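Local coordinates for protein proto-oncogene vav (Homo sapiens, PDB 6NEW) that probably acts as a guanine nucleotide exchange factor for Rac through its DH (RhoGEF) domain and carries a zinc-binding C1 domain, at residues C42-E47 with L186-K191; E53-T58 with E87-V92; K101-T106 with A110-V115; K191-A196 with E200-A205. All blocks are in the same frame, centred on the assembly; numbering follows the deposited sequence.

Contact 1. Residues C42-E47 with L186-K191; sequences CCCLRE and LQELVK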
loop_
_atom_site.group_PDB
_atom_site.type_symbol
_atom_site.label_atom_id
_atom_site.label_comp_id
_atom_site.label_asym_id
_atom_site.label_seq_id
_atom_site.Cartn_x
_atom_site.Cartn_y
_atom_site.Cartn_z
ATOM N N CYS A 42 26.544 5.910 19.961
ATOM C CA CYS A 42 26.412 4.816 20.923
ATOM C C CYS A 42 25.039 4.822 21.594
ATOM O O CYS A 42 24.519 3.755 21.922
ATOM C CB CYS A 42 27.553 4.838 21.935
ATOM S SG CYS A 42 29.152 4.338 21.243
ATOM N N CYS A 43 24.430 6.011 21.738
ATOM C CA CYS A 43 23.084 6.167 22.302
ATOM C C CYS A 43 22.026 5.621 21.330
ATOM O O CYS A 43 20.991 5.111 21.770
ATOM C CB CYS A 43 22.808 7.624 22.663
ATOM S SG CYS A 43 23.683 8.197 24.142
ATOM N N CYS A 44 22.298 5.744 20.009
ATOM C CA CYS A 44 21.425 5.268 18.938
ATOM C C CYS A 44 21.446 3.760 18.908
ATOM O O CYS A 44 20.386 3.151 18.789
ATOM C CB CYS A 44 21.818 5.870 17.591
ATOM S SG CYS A 44 21.514 7.650 17.463
ATOM N N LEU A 45 22.648 3.155 19.082
ATOM C CA LEU A 45 22.842 1.701 19.130
ATOM C C LEU A 45 22.153 1.083 20.345
ATOM O O LEU A 45 21.597 -0.008 20.242
ATOM C CB LEU A 45 24.334 1.324 19.126
ATOM C CG LEU A 45 25.143 1.626 17.862
ATOM C CD1 LEU A 45 26.621 1.517 18.143
ATOM C CD2 LEU A 45 24.791 0.683 16.721
ATOM N N ARG A 46 22.176 1.801 21.481
ATOM C CA ARG A 46 21.541 1.404 22.737
ATOM C C ARG A 46 20.018 1.421 22.588
ATOM O O ARG A 46 19.358 0.475 23.031
ATOM C CB ARG A 46 21.967 2.341 23.878
ATOM C CG ARG A 46 22.943 1.718 24.865
ATOM C CD ARG A 46 23.182 2.629 26.065
ATOM N NE ARG A 46 23.941 3.835 25.715
ATOM C CZ ARG A 46 25.269 3.908 25.682
ATOM N NH1 ARG A 46 26.011 2.846 25.976
ATOM N NH2 ARG A 46 25.866 5.047 25.350
ATOM N N GLU A 47 19.468 2.493 21.950
ATOM C CA GLU A 47 18.031 2.645 21.696
ATOM C C GLU A 47 17.538 1.538 20.770
ATOM O O GLU A 47 16.547 0.898 21.093
ATOM C CB GLU A 47 17.692 4.029 21.122
ATOM C CG GLU A 47 16.277 4.466 21.472
ATOM C CD GLU A 47 15.726 5.652 20.700
ATOM O OE1 GLU A 47 16.465 6.645 20.508
ATOM O OE2 GLU A 47 14.533 5.606 20.324
ATOM N N LEU A 186 17.467 4.055 12.097
ATOM C CA LEU A 186 18.650 3.973 11.244
ATOM C C LEU A 186 19.020 5.327 10.644
ATOM O O LEU A 186 20.181 5.516 10.312
ATOM C CB LEU A 186 18.532 2.903 10.136
ATOM C CG LEU A 186 18.418 1.427 10.536
ATOM C CD1 LEU A 186 18.258 0.571 9.328
ATOM C CD2 LEU A 186 19.626 0.929 11.306
ATOM N N GLN A 187 18.064 6.279 10.546
ATOM C CA GLN A 187 18.331 7.620 10.004
ATOM C C GLN A 187 19.261 8.410 10.950
ATOM O O GLN A 187 20.177 9.104 10.497
ATOM C CB GLN A 187 17.013 8.388 9.742
ATOM C CG GLN A 187 17.183 9.614 8.841
ATOM C CD GLN A 187 15.899 10.367 8.598
ATOM O OE1 GLN A 187 14.971 9.873 7.951
ATOM N NE2 GLN A 187 15.845 11.611 9.053
ATOM N N GLU A 188 19.034 8.253 12.260
ATOM C CA GLU A 188 19.781 8.915 13.320
ATOM C C GLU A 188 21.163 8.301 13.480
ATOM O O GLU A 188 22.139 9.031 13.616
ATOM C CB GLU A 188 18.981 8.878 14.636
ATOM C CG GLU A 188 19.351 9.987 15.612
ATOM C CD GLU A 188 18.991 11.422 15.264
ATOM O OE1 GLU A 188 18.203 11.648 14.314
ATOM O OE2 GLU A 188 19.481 12.328 15.976
ATOM N N LEU A 189 21.249 6.968 13.436
ATOM C CA LEU A 189 22.512 6.254 13.549
ATOM C C LEU A 189 23.454 6.600 12.374
ATOM O O LEU A 189 24.654 6.776 12.591
ATOM C CB LEU A 189 22.260 4.742 13.665
ATOM C CG LEU A 189 23.482 3.836 13.827
ATOM C CD1 LEU A 189 24.245 4.133 15.116
ATOM C CD2 LEU A 189 23.083 2.388 13.764
ATOM N N VAL A 190 22.898 6.745 11.153
ATOM C CA VAL A 190 23.624 7.131 9.936
ATOM C C VAL A 190 24.175 8.556 10.117
ATOM O O VAL A 190 25.360 8.785 9.874
ATOM C CB VAL A 190 22.736 6.979 8.663
ATOM C CG1 VAL A 190 23.274 7.786 7.485
ATOM C CG2 VAL A 190 22.591 5.515 8.272
ATOM N N LYS A 191 23.318 9.481 10.601
ATOM C CA LYS A 191 23.603 10.890 10.893
ATOM C C LYS A 191 24.820 11.076 11.837
ATOM O O LYS A 191 25.510 12.089 11.729
ATOM C CB LYS A 191 22.332 11.528 11.491
ATOM C CG LYS A 191 22.342 13.038 11.720
ATOM C CD LYS A 191 21.029 13.459 12.363
ATOM C CE LYS A 191 20.958 14.927 12.691
ATOM N NZ LYS A 191 19.675 15.258 13.363
#

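Contact 2. Residues E53-T58 with E87-V92; sequences EKYTDT and EDLLRV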
loop_
_atom_site.group_PDB
_atom_site.type_symbol
_atom_site.label_atom_id
_atom_site.label_comp_id
_atom_site.label_asym_id
_atom_site.label_seq_id
_atom_site.Cartn_x
_atom_site.Cartn_y
_atom_site.Cartn_z
ATOM N N GLU A 53 14.400 -5.233 22.353
ATOM C CA GLU A 53 14.228 -6.112 23.518
ATOM C C GLU A 53 12.806 -5.947 24.051
ATOM O O GLU A 53 12.119 -6.944 24.247
ATOM C CB GLU A 53 15.232 -5.763 24.635
ATOM C CG GLU A 53 16.648 -6.270 24.408
ATOM C CD GLU A 53 17.691 -5.676 25.341
ATOM O OE1 GLU A 53 17.306 -4.998 26.323
ATOM O OE2 GLU A 53 18.899 -5.875 25.076
ATOM N N LYS A 54 12.368 -4.688 24.264
ATOM C CA LYS A 54 11.036 -4.346 24.760
ATOM C C LYS A 54 9.941 -4.738 23.743
ATOM O O LYS A 54 8.851 -5.165 24.148
ATOM C CB LYS A 54 10.968 -2.848 25.121
ATOM C CG LYS A 54 9.614 -2.336 25.636
ATOM C CD LYS A 54 9.248 -2.864 27.022
ATOM C CE LYS A 54 7.758 -2.997 27.204
ATOM N NZ LYS A 54 7.409 -3.454 28.576
ATOM N N TYR A 55 10.247 -4.617 22.430
ATOM C CA TYR A 55 9.314 -4.965 21.373
ATOM C C TYR A 55 9.096 -6.469 21.298
ATOM O O TYR A 55 7.946 -6.900 21.286
ATOM C CB TYR A 55 9.714 -4.369 20.003
ATOM C CG TYR A 55 8.761 -4.788 18.909
ATOM C CD1 TYR A 55 7.426 -4.393 18.933
ATOM C CD2 TYR A 55 9.153 -5.691 17.928
ATOM C CE1 TYR A 55 6.514 -4.864 17.993
ATOM C CE2 TYR A 55 8.257 -6.146 16.962
ATOM C CZ TYR A 55 6.936 -5.731 17.002
ATOM O OH TYR A 55 6.036 -6.174 16.068
ATOM N N THR A 56 10.186 -7.261 21.271
ATOM C CA THR A 56 10.146 -8.729 21.230
ATOM C C THR A 56 9.440 -9.285 22.483
ATOM O O THR A 56 8.775 -10.320 22.403
ATOM C CB THR A 56 11.552 -9.287 20.984
ATOM O OG1 THR A 56 12.007 -8.802 19.727
ATOM C CG2 THR A 56 11.613 -10.813 20.967
ATOM N N ASP A 57 9.548 -8.566 23.614
ATOM C CA ASP A 57 8.899 -8.956 24.855
ATOM C C ASP A 57 7.410 -8.691 24.805
ATOM O O ASP A 57 6.649 -9.450 25.404
ATOM C CB ASP A 57 9.550 -8.295 26.081
ATOM C CG ASP A 57 10.671 -9.137 26.659
ATOM O OD1 ASP A 57 10.382 -10.263 27.143
ATOM O OD2 ASP A 57 11.836 -8.677 26.631
ATOM N N THR A 58 6.995 -7.626 24.087
ATOM C CA THR A 58 5.586 -7.266 23.896
ATOM C C THR A 58 4.886 -8.328 23.038
ATOM O O THR A 58 3.758 -8.693 23.358
ATOM C CB THR A 58 5.455 -5.835 23.392
ATOM O OG1 THR A 58 5.983 -4.972 24.396
ATOM C CG2 THR A 58 4.009 -5.431 23.112
ATOM N N GLU A 87 2.203 -14.890 15.939
ATOM C CA GLU A 87 3.054 -16.028 16.292
ATOM C C GLU A 87 4.329 -16.030 15.449
ATOM O O GLU A 87 5.418 -16.120 16.015
ATOM C CB GLU A 87 2.294 -17.364 16.218
ATOM N N ASP A 88 4.192 -15.800 14.122
ATOM C CA ASP A 88 5.305 -15.705 13.173
ATOM C C ASP A 88 6.169 -14.449 13.398
ATOM O O ASP A 88 7.382 -14.535 13.228
ATOM C CB ASP A 88 4.825 -15.808 11.705
ATOM C CG ASP A 88 5.921 -16.187 10.708
ATOM O OD1 ASP A 88 7.057 -16.372 11.126
ATOM O OD2 ASP A 88 5.628 -16.274 9.496
ATOM N N LEU A 89 5.562 -13.290 13.785
ATOM C CA LEU A 89 6.331 -12.065 14.056
ATOM C C LEU A 89 7.314 -12.319 15.182
ATOM O O LEU A 89 8.513 -12.101 15.000
ATOM C CB LEU A 89 5.420 -10.889 14.434
ATOM C CG LEU A 89 4.520 -10.287 13.359
ATOM C CD1 LEU A 89 3.791 -9.099 13.900
ATOM C CD2 LEU A 89 5.309 -9.837 12.146
ATOM N N LEU A 90 6.800 -12.865 16.312
ATOM C CA LEU A 90 7.551 -13.246 17.504
ATOM C C LEU A 90 8.711 -14.177 17.156
ATOM O O LEU A 90 9.807 -13.963 17.667
ATOM C CB LEU A 90 6.614 -13.885 18.549
ATOM C CG LEU A 90 7.213 -14.355 19.895
ATOM C CD1 LEU A 90 7.974 -13.235 20.615
ATOM C CD2 LEU A 90 6.131 -14.897 20.803
ATOM N N ARG A 91 8.508 -15.139 16.237
ATOM C CA ARG A 91 9.592 -16.038 15.838
ATOM C C ARG A 91 10.687 -15.291 15.053
ATOM O O ARG A 91 11.856 -15.406 15.414
ATOM C CB ARG A 91 9.066 -17.280 15.108
ATOM C CG ARG A 91 10.037 -18.447 15.118
ATOM C CD ARG A 91 9.873 -19.346 13.906
ATOM N NE ARG A 91 11.018 -20.236 13.766
ATOM C CZ ARG A 91 11.174 -21.372 14.439
ATOM N NH1 ARG A 91 10.241 -21.789 15.285
ATOM N NH2 ARG A 91 12.270 -22.099 14.266
ATOM N N VAL A 92 10.299 -14.459 14.058
ATOM C CA VAL A 92 11.206 -13.627 13.244
ATOM C C VAL A 92 11.979 -12.632 14.143
ATOM O O VAL A 92 13.196 -12.510 14.009
ATOM C CB VAL A 92 10.438 -12.922 12.072
#

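Contact 3. Residues K101-T106 with A110-V115; sequences KEALGT and ANLYQV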
loop_
_atom_site.group_PDB
_atom_site.type_symbol
_atom_site.label_atom_id
_atom_site.label_comp_id
_atom_site.label_asym_id
_atom_site.label_seq_id
_atom_site.Cartn_x
_atom_site.Cartn_y
_atom_site.Cartn_z
ATOM N N LYS A 101 22.103 -8.651 18.556
ATOM C CA LYS A 101 22.926 -8.678 19.771
ATOM C C LYS A 101 24.352 -9.165 19.451
ATOM O O LYS A 101 25.313 -8.580 19.949
ATOM C CB LYS A 101 22.272 -9.542 20.865
ATOM C CG LYS A 101 21.223 -8.801 21.685
ATOM C CD LYS A 101 20.643 -9.699 22.757
ATOM C CE LYS A 101 19.592 -9.016 23.594
ATOM N NZ LYS A 101 18.777 -10.003 24.356
ATOM N N GLU A 102 24.477 -10.191 18.576
ATOM C CA GLU A 102 25.756 -10.736 18.107
ATOM C C GLU A 102 26.504 -9.693 17.275
ATOM O O GLU A 102 27.718 -9.560 17.422
ATOM C CB GLU A 102 25.549 -12.019 17.284
ATOM C CG GLU A 102 25.222 -13.249 18.120
ATOM C CD GLU A 102 24.287 -14.263 17.482
ATOM O OE1 GLU A 102 24.330 -14.426 16.240
ATOM O OE2 GLU A 102 23.520 -14.912 18.230
ATOM N N ALA A 103 25.782 -8.950 16.410
ATOM C CA ALA A 103 26.363 -7.896 15.573
ATOM C C ALA A 103 26.825 -6.698 16.423
ATOM O O ALA A 103 27.875 -6.125 16.135
ATOM C CB ALA A 103 25.363 -7.446 14.528
ATOM N N LEU A 104 26.058 -6.350 17.483
ATOM C CA LEU A 104 26.372 -5.247 18.395
ATOM C C LEU A 104 27.557 -5.566 19.313
ATOM O O LEU A 104 28.288 -4.651 19.699
ATOM C CB LEU A 104 25.142 -4.831 19.227
ATOM C CG LEU A 104 23.995 -4.144 18.477
ATOM C CD1 LEU A 104 22.716 -4.205 19.269
ATOM C CD2 LEU A 104 24.322 -2.704 18.140
ATOM N N GLY A 105 27.730 -6.849 19.638
ATOM C CA GLY A 105 28.808 -7.354 20.482
ATOM C C GLY A 105 30.189 -7.273 19.860
ATOM O O GLY A 105 31.168 -7.049 20.574
ATOM N N THR A 106 30.282 -7.431 18.522
ATOM C CA THR A 106 31.534 -7.373 17.749
ATOM C C THR A 106 32.156 -5.930 17.761
ATOM O O THR A 106 31.477 -5.004 18.219
ATOM C CB THR A 106 31.328 -7.967 16.340
ATOM O OG1 THR A 106 30.331 -7.227 15.632
ATOM C CG2 THR A 106 30.984 -9.465 16.370
ATOM N N ALA A 110 30.213 -3.109 13.218
ATOM C CA ALA A 110 30.489 -2.874 11.799
ATOM C C ALA A 110 29.579 -3.638 10.843
ATOM O O ALA A 110 29.314 -3.150 9.738
ATOM C CB ALA A 110 31.949 -3.173 11.496
ATOM N N ASN A 111 29.090 -4.814 11.275
ATOM C CA ASN A 111 28.224 -5.670 10.475
ATOM C C ASN A 111 26.758 -5.645 10.924
ATOM O O ASN A 111 26.028 -6.603 10.652
ATOM C CB ASN A 111 28.792 -7.094 10.421
ATOM C CG ASN A 111 30.185 -7.119 9.833
ATOM O OD1 ASN A 111 30.509 -6.331 8.940
ATOM N ND2 ASN A 111 31.077 -7.907 10.426
ATOM N N LEU A 112 26.319 -4.540 11.573
ATOM C CA LEU A 112 24.931 -4.379 12.020
ATOM C C LEU A 112 24.000 -4.252 10.801
ATOM O O LEU A 112 22.937 -4.879 10.770
ATOM C CB LEU A 112 24.771 -3.167 12.965
ATOM C CG LEU A 112 23.343 -2.855 13.458
ATOM C CD1 LEU A 112 22.781 -3.983 14.313
ATOM C CD2 LEU A 112 23.283 -1.536 14.195
ATOM N N TYR A 113 24.439 -3.480 9.785
ATOM C CA TYR A 113 23.730 -3.239 8.528
ATOM C C TYR A 113 23.314 -4.539 7.815
ATOM O O TYR A 113 22.212 -4.594 7.270
ATOM C CB TYR A 113 24.557 -2.309 7.612
ATOM C CG TYR A 113 25.670 -2.991 6.840
ATOM C CD1 TYR A 113 26.865 -3.337 7.460
ATOM C CD2 TYR A 113 25.525 -3.291 5.489
ATOM C CE1 TYR A 113 27.881 -3.987 6.761
ATOM C CE2 TYR A 113 26.536 -3.935 4.778
ATOM C CZ TYR A 113 27.714 -4.281 5.418
ATOM O OH TYR A 113 28.716 -4.912 4.713
ATOM N N GLN A 114 24.167 -5.590 7.880
ATOM C CA GLN A 114 23.918 -6.910 7.280
ATOM C C GLN A 114 22.710 -7.616 7.872
ATOM O O GLN A 114 22.045 -8.353 7.151
ATOM C CB GLN A 114 25.117 -7.831 7.450
ATOM C CG GLN A 114 26.275 -7.531 6.536
ATOM C CD GLN A 114 27.505 -8.272 6.988
ATOM O OE1 GLN A 114 27.460 -9.336 7.633
ATOM N NE2 GLN A 114 28.634 -7.726 6.630
ATOM N N VAL A 115 22.443 -7.407 9.177
ATOM C CA VAL A 115 21.319 -8.005 9.906
ATOM C C VAL A 115 20.004 -7.403 9.400
ATOM O O VAL A 115 19.048 -8.141 9.170
ATOM C CB VAL A 115 21.478 -7.879 11.450
ATOM C CG1 VAL A 115 20.428 -8.700 12.191
ATOM C CG2 VAL A 115 22.882 -8.283 11.894
#

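Contact 4. Residues K191-A196 with E200-A205; sequences KHTQEA and ENLRLA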
loop_
_atom_site.group_PDB
_atom_site.type_symbol
_atom_site.label_atom_id
_atom_site.label_comp_id
_atom_site.label_asym_id
_atom_site.label_seq_id
_atom_site.Cartn_x
_atom_site.Cartn_y
_atom_site.Cartn_z
ATOM N N LYS A 191 23.318 9.481 10.601
ATOM C CA LYS A 191 23.603 10.890 10.893
ATOM C C LYS A 191 24.820 11.076 11.837
ATOM O O LYS A 191 25.510 12.089 11.729
ATOM C CB LYS A 191 22.332 11.528 11.491
ATOM C CG LYS A 191 22.342 13.038 11.720
ATOM C CD LYS A 191 21.029 13.459 12.363
ATOM C CE LYS A 191 20.958 14.927 12.691
ATOM N NZ LYS A 191 19.675 15.258 13.363
ATOM N N HIS A 192 25.096 10.091 12.722
ATOM C CA HIS A 192 26.192 10.149 13.693
ATOM C C HIS A 192 27.365 9.195 13.425
ATOM O O HIS A 192 28.298 9.174 14.227
ATOM C CB HIS A 192 25.666 9.950 15.129
ATOM C CG HIS A 192 24.669 10.980 15.558
ATOM N ND1 HIS A 192 23.490 10.621 16.186
ATOM C CD2 HIS A 192 24.697 12.328 15.421
ATOM C CE1 HIS A 192 22.847 11.754 16.418
ATOM N NE2 HIS A 192 23.530 12.807 15.970
ATOM N N THR A 193 27.358 8.444 12.311
ATOM C CA THR A 193 28.474 7.554 11.975
ATOM C C THR A 193 29.550 8.363 11.229
ATOM O O THR A 193 29.266 8.919 10.166
ATOM C CB THR A 193 27.971 6.307 11.231
ATOM O OG1 THR A 193 27.081 5.599 12.095
ATOM C CG2 THR A 193 29.104 5.381 10.787
ATOM N N GLN A 194 30.773 8.447 11.803
ATOM C CA GLN A 194 31.889 9.211 11.233
ATOM C C GLN A 194 32.575 8.513 10.049
ATOM O O GLN A 194 32.699 9.124 8.981
ATOM C CB GLN A 194 32.906 9.602 12.318
ATOM N N GLU A 195 33.010 7.240 10.237
ATOM C CA GLU A 195 33.690 6.429 9.217
ATOM C C GLU A 195 32.797 6.252 7.989
ATOM O O GLU A 195 31.726 5.647 8.084
ATOM C CB GLU A 195 34.124 5.067 9.783
ATOM C CG GLU A 195 35.146 4.365 8.907
ATOM C CD GLU A 195 35.100 2.852 8.944
ATOM O OE1 GLU A 195 34.244 2.267 8.242
ATOM O OE2 GLU A 195 35.950 2.247 9.637
ATOM N N ALA A 196 33.243 6.818 6.849
ATOM C CA ALA A 196 32.537 6.835 5.564
ATOM C C ALA A 196 32.148 5.461 5.016
ATOM O O ALA A 196 31.096 5.347 4.391
ATOM C CB ALA A 196 33.346 7.604 4.532
ATOM N N GLU A 200 28.227 4.398 4.658
ATOM C CA GLU A 200 27.712 3.934 3.365
ATOM C C GLU A 200 26.993 2.591 3.544
ATOM O O GLU A 200 25.922 2.389 2.966
ATOM C CB GLU A 200 28.857 3.821 2.324
ATOM C CG GLU A 200 28.450 3.317 0.939
ATOM C CD GLU A 200 27.322 4.049 0.226
ATOM O OE1 GLU A 200 27.312 5.303 0.241
ATOM O OE2 GLU A 200 26.461 3.363 -0.371
ATOM N N ASN A 201 27.570 1.698 4.367
ATOM C CA ASN A 201 26.997 0.391 4.661
ATOM C C ASN A 201 25.709 0.521 5.476
ATOM O O ASN A 201 24.756 -0.198 5.199
ATOM C CB ASN A 201 28.020 -0.516 5.342
ATOM C CG ASN A 201 29.174 -0.941 4.458
ATOM O OD1 ASN A 201 29.300 -0.547 3.291
ATOM N ND2 ASN A 201 30.062 -1.751 5.009
ATOM N N LEU A 202 25.648 1.479 6.414
ATOM C CA LEU A 202 24.443 1.722 7.212
ATOM C C LEU A 202 23.349 2.380 6.390
ATOM O O LEU A 202 22.174 2.147 6.666
ATOM C CB LEU A 202 24.746 2.540 8.471
ATOM C CG LEU A 202 25.319 1.766 9.652
ATOM C CD1 LEU A 202 26.101 2.677 10.547
ATOM C CD2 LEU A 202 24.224 1.063 10.456
ATOM N N ARG A 203 23.731 3.181 5.364
ATOM C CA ARG A 203 22.812 3.832 4.424
ATOM C C ARG A 203 22.033 2.769 3.620
ATOM O O ARG A 203 20.838 2.957 3.385
ATOM C CB ARG A 203 23.561 4.780 3.478
ATOM C CG ARG A 203 23.709 6.197 4.019
ATOM C CD ARG A 203 23.945 7.193 2.898
ATOM N NE ARG A 203 24.643 8.397 3.354
ATOM C CZ ARG A 203 25.937 8.649 3.156
ATOM N NH1 ARG A 203 26.473 9.781 3.594
ATOM N NH2 ARG A 203 26.704 7.773 2.515
ATOM N N LEU A 204 22.699 1.631 3.250
ATOM C CA LEU A 204 22.083 0.507 2.525
ATOM C C LEU A 204 20.975 -0.135 3.377
ATOM O O LEU A 204 19.905 -0.455 2.843
ATOM C CB LEU A 204 23.107 -0.572 2.120
ATOM C CG LEU A 204 24.329 -0.182 1.283
ATOM C CD1 LEU A 204 25.265 -1.366 1.131
ATOM C CD2 LEU A 204 23.938 0.347 -0.099
ATOM N N ALA A 205 21.225 -0.297 4.696
ATOM C CA ALA A 205 20.249 -0.833 5.654
ATOM C C ALA A 205 19.103 0.167 5.840
ATOM O O ALA A 205 17.948 -0.250 5.961
ATOM C CB ALA A 205 20.915 -1.129 6.995
#

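Contact 1. Residues C42-E47 with L186-K191
Cys44 and Leu45 pack against Glu188 and Leu189 in an apolar helix-to-helix contact within the all-helical DH (RhoGEF) bundle, where an early turn of helix 37-71 lies beside the last turns of helix 182-191. The two short segments run nearly antiparallel, at 157°, with their axes 9.1 Å apart at closest approach. Such close spacing suits the small cysteine at the middle of the interface, and the backbones come nearest where Cys44 faces Leu189. Leu189 makes most of the contact from its side. Its CG stands anti to the backbone N (chi1 -179°), which carries both methyls across to helix 37-71. There CD1 lies 3.9 Å from Cys44 CB and also meets Leu45 CG, while CD2 of Leu189 sits 3.8 Å from CD2 of Leu45. The two leucine side chains cross at about a right angle, so they meet through their branched ends rather than along their lengths. Leu112 of helix 112-119 and Leu202 of helix 196-235 also pack on Leu189, placing this residue at a junction of four helices. Toward the more exposed side the contact changes character: Glu188 bends at chi2 (69°), sending its carboxylate on toward a long ion pair with Lys191, and only its aliphatic stem faces the thiol, Glu188 CG lying 3.7 Å from Cys44 SG.

Contact 2. Residues E53-T58 with E87-V92
Leu90 and Leu89 meet Thr56 and Tyr55 where helix 86-105 packs beside the long helix 37-71, two roughly antiparallel neighbours in the helical bundle of the DH domain. The meeting is light, and two separate touches carry it. In the first, a methyl of Leu90 comes up to the outer end of the Thr56 carbonyl. Its CG is anti to the backbone N (chi1 -180°), a setting that swings the methyl against the other helix's main chain, so that Leu90 CD1 lies 3.5 Å from Thr56 O. This is a van der Waals touch between a methyl and a carbonyl oxygen. The methyl of Thr56 stands farther off, its CG2 4.4 Å from Leu90 CD1. The hydroxyl of Thr56 turns back on its own helix to bond Glu52 O, with a weak second bond to His93 O of helix 86-105. In the second touch, Tyr55 extends past its own helix until the phenol end reaches the other leucine, with Tyr55 OH 4.3 Å from Leu89 CD1. The polar tip is engaged elsewhere: the hydroxyl shares a hydrogen bond with that of Tyr126, and the ring meets the ring of His93 edge-to-face. Pro175 also packs on both Tyr55 and Leu89, so this side of the contact is buried among several helices. Thr58 faces away from helix 86-105. Its OG1 donates to Lys54 O at 2.9 Å, reaching that oxygen from the opposite face of the carbonyl plane to the backbone N of Thr58.

Contact 3. Residues K101-T106 with A110-V115
Ala103 is the first residue of its segment to meet Leu112 and Val115, in a helical hairpin of the DH bundle: helix 86-105 ends, a short loop follows, and helix 112-119 folds back in roughly the opposite direction. The small side chain lets the two backbones come close, the CA atoms of Ala103 and Leu112 being 5.2 Å apart. Ala103 CB points at the second helix's first turn and rests over its main chain, 4.0 Å from Leu112 CA and about as far from Asn111 O. Val115, one turn later, closes over the same methyl. With CG1 anti to its backbone N, CG2 is the branch brought inward, and it lies 3.7 Å from Ala103 CB. Leu104 follows. Its CB points along the interface rather than into it, but the branched end swings inward, and Leu104 CD2 comes to 4.2 Å from Leu112 CD2. Leu45 of helix 37-71 packs on both of these leucines, joining the hairpin to that long helix. Other residues of helix 86-105, Phe96 and Glu99, extend the packing on Val115. Gly105 completes the helix with a bond from its N to Lys101 O. Thr106 then leaves the helical path, and its hydroxyl turns back on the final turn: with chi1 at 60°, OG1 donates to Ala103 O at 2.7 Å, standing above the carbonyl plane, 36° out of it.

Contact 4. Residues K191-A196 with E200-A205
Thr193 and Leu202 make the van der Waals part of this contact, a helix-loop-helix connection in the helical bundle of the DH domain, in which the linker after helix 182-191 bends back along the start of helix 196-235. One methyl of Leu202 touches both the hydroxyl and the methyl of the threonine: Leu202 CD1 is 3.4 Å from Thr193 OG1 and 4.0 Å from Thr193 CG2. The two side chains cross at about a right angle. With chi1 at -62°, the hydroxyl of Thr193 lies beside its own backbone N, and the oxygen bonds back to Leu189 O in the preceding helix. Leu202 also packs on Val190 of that helix.

Hydrogen bonding across the segments is of the main chain. Glu200 N donates to Ala196 O at 3.0 Å, the N-H...O angle being 154°, in an i to i+4 bond of the opening turn of helix 196-235. The donor stands above the carbonyl plane. Just before, Glu195 occupies the N-cap position, and its OE1 makes a weak bond to Glu198 N.

Charge enters at the exposed side. The side chain of Glu200 bends at chi2 and heads away from the linker, where its OE1 forms a salt bridge with Arg203 NH2 at 3.4 Å, within the same helix.

The chemistry is thus divided: Thr193, bonded to the end of one helix and packed on a leucine of the next, ties the linker to both helices at the reversal, while the carboxylate of Glu195, weakly capping, would be expected to interact favourably with the positive end of the helix dipole.

Overall arrangement
All four contacts lie in the DH domain. Contacts 1, 3 and 4 form one cluster, with centres 10 to 13 Å apart, and share leucine packing; Tyr113 of contact 3 also packs on Asn201 and Leu202 of contact 4. Contact 2 stands farther along the bundle, about 21 Å from contact 1 between centres, yet both use helix 37-71. Contacts 2 and 3 share helix 86-105 and touch where the carboxylate of Glu53 packs against the side chain of Lys101. Contact 3 is the buried one; the others are partly buried. Contacts 1 and 3 are apolar with short side chains at their middles, contact 2 is a sparse touch, and contact 4 alone has a hydrogen bond between its segments.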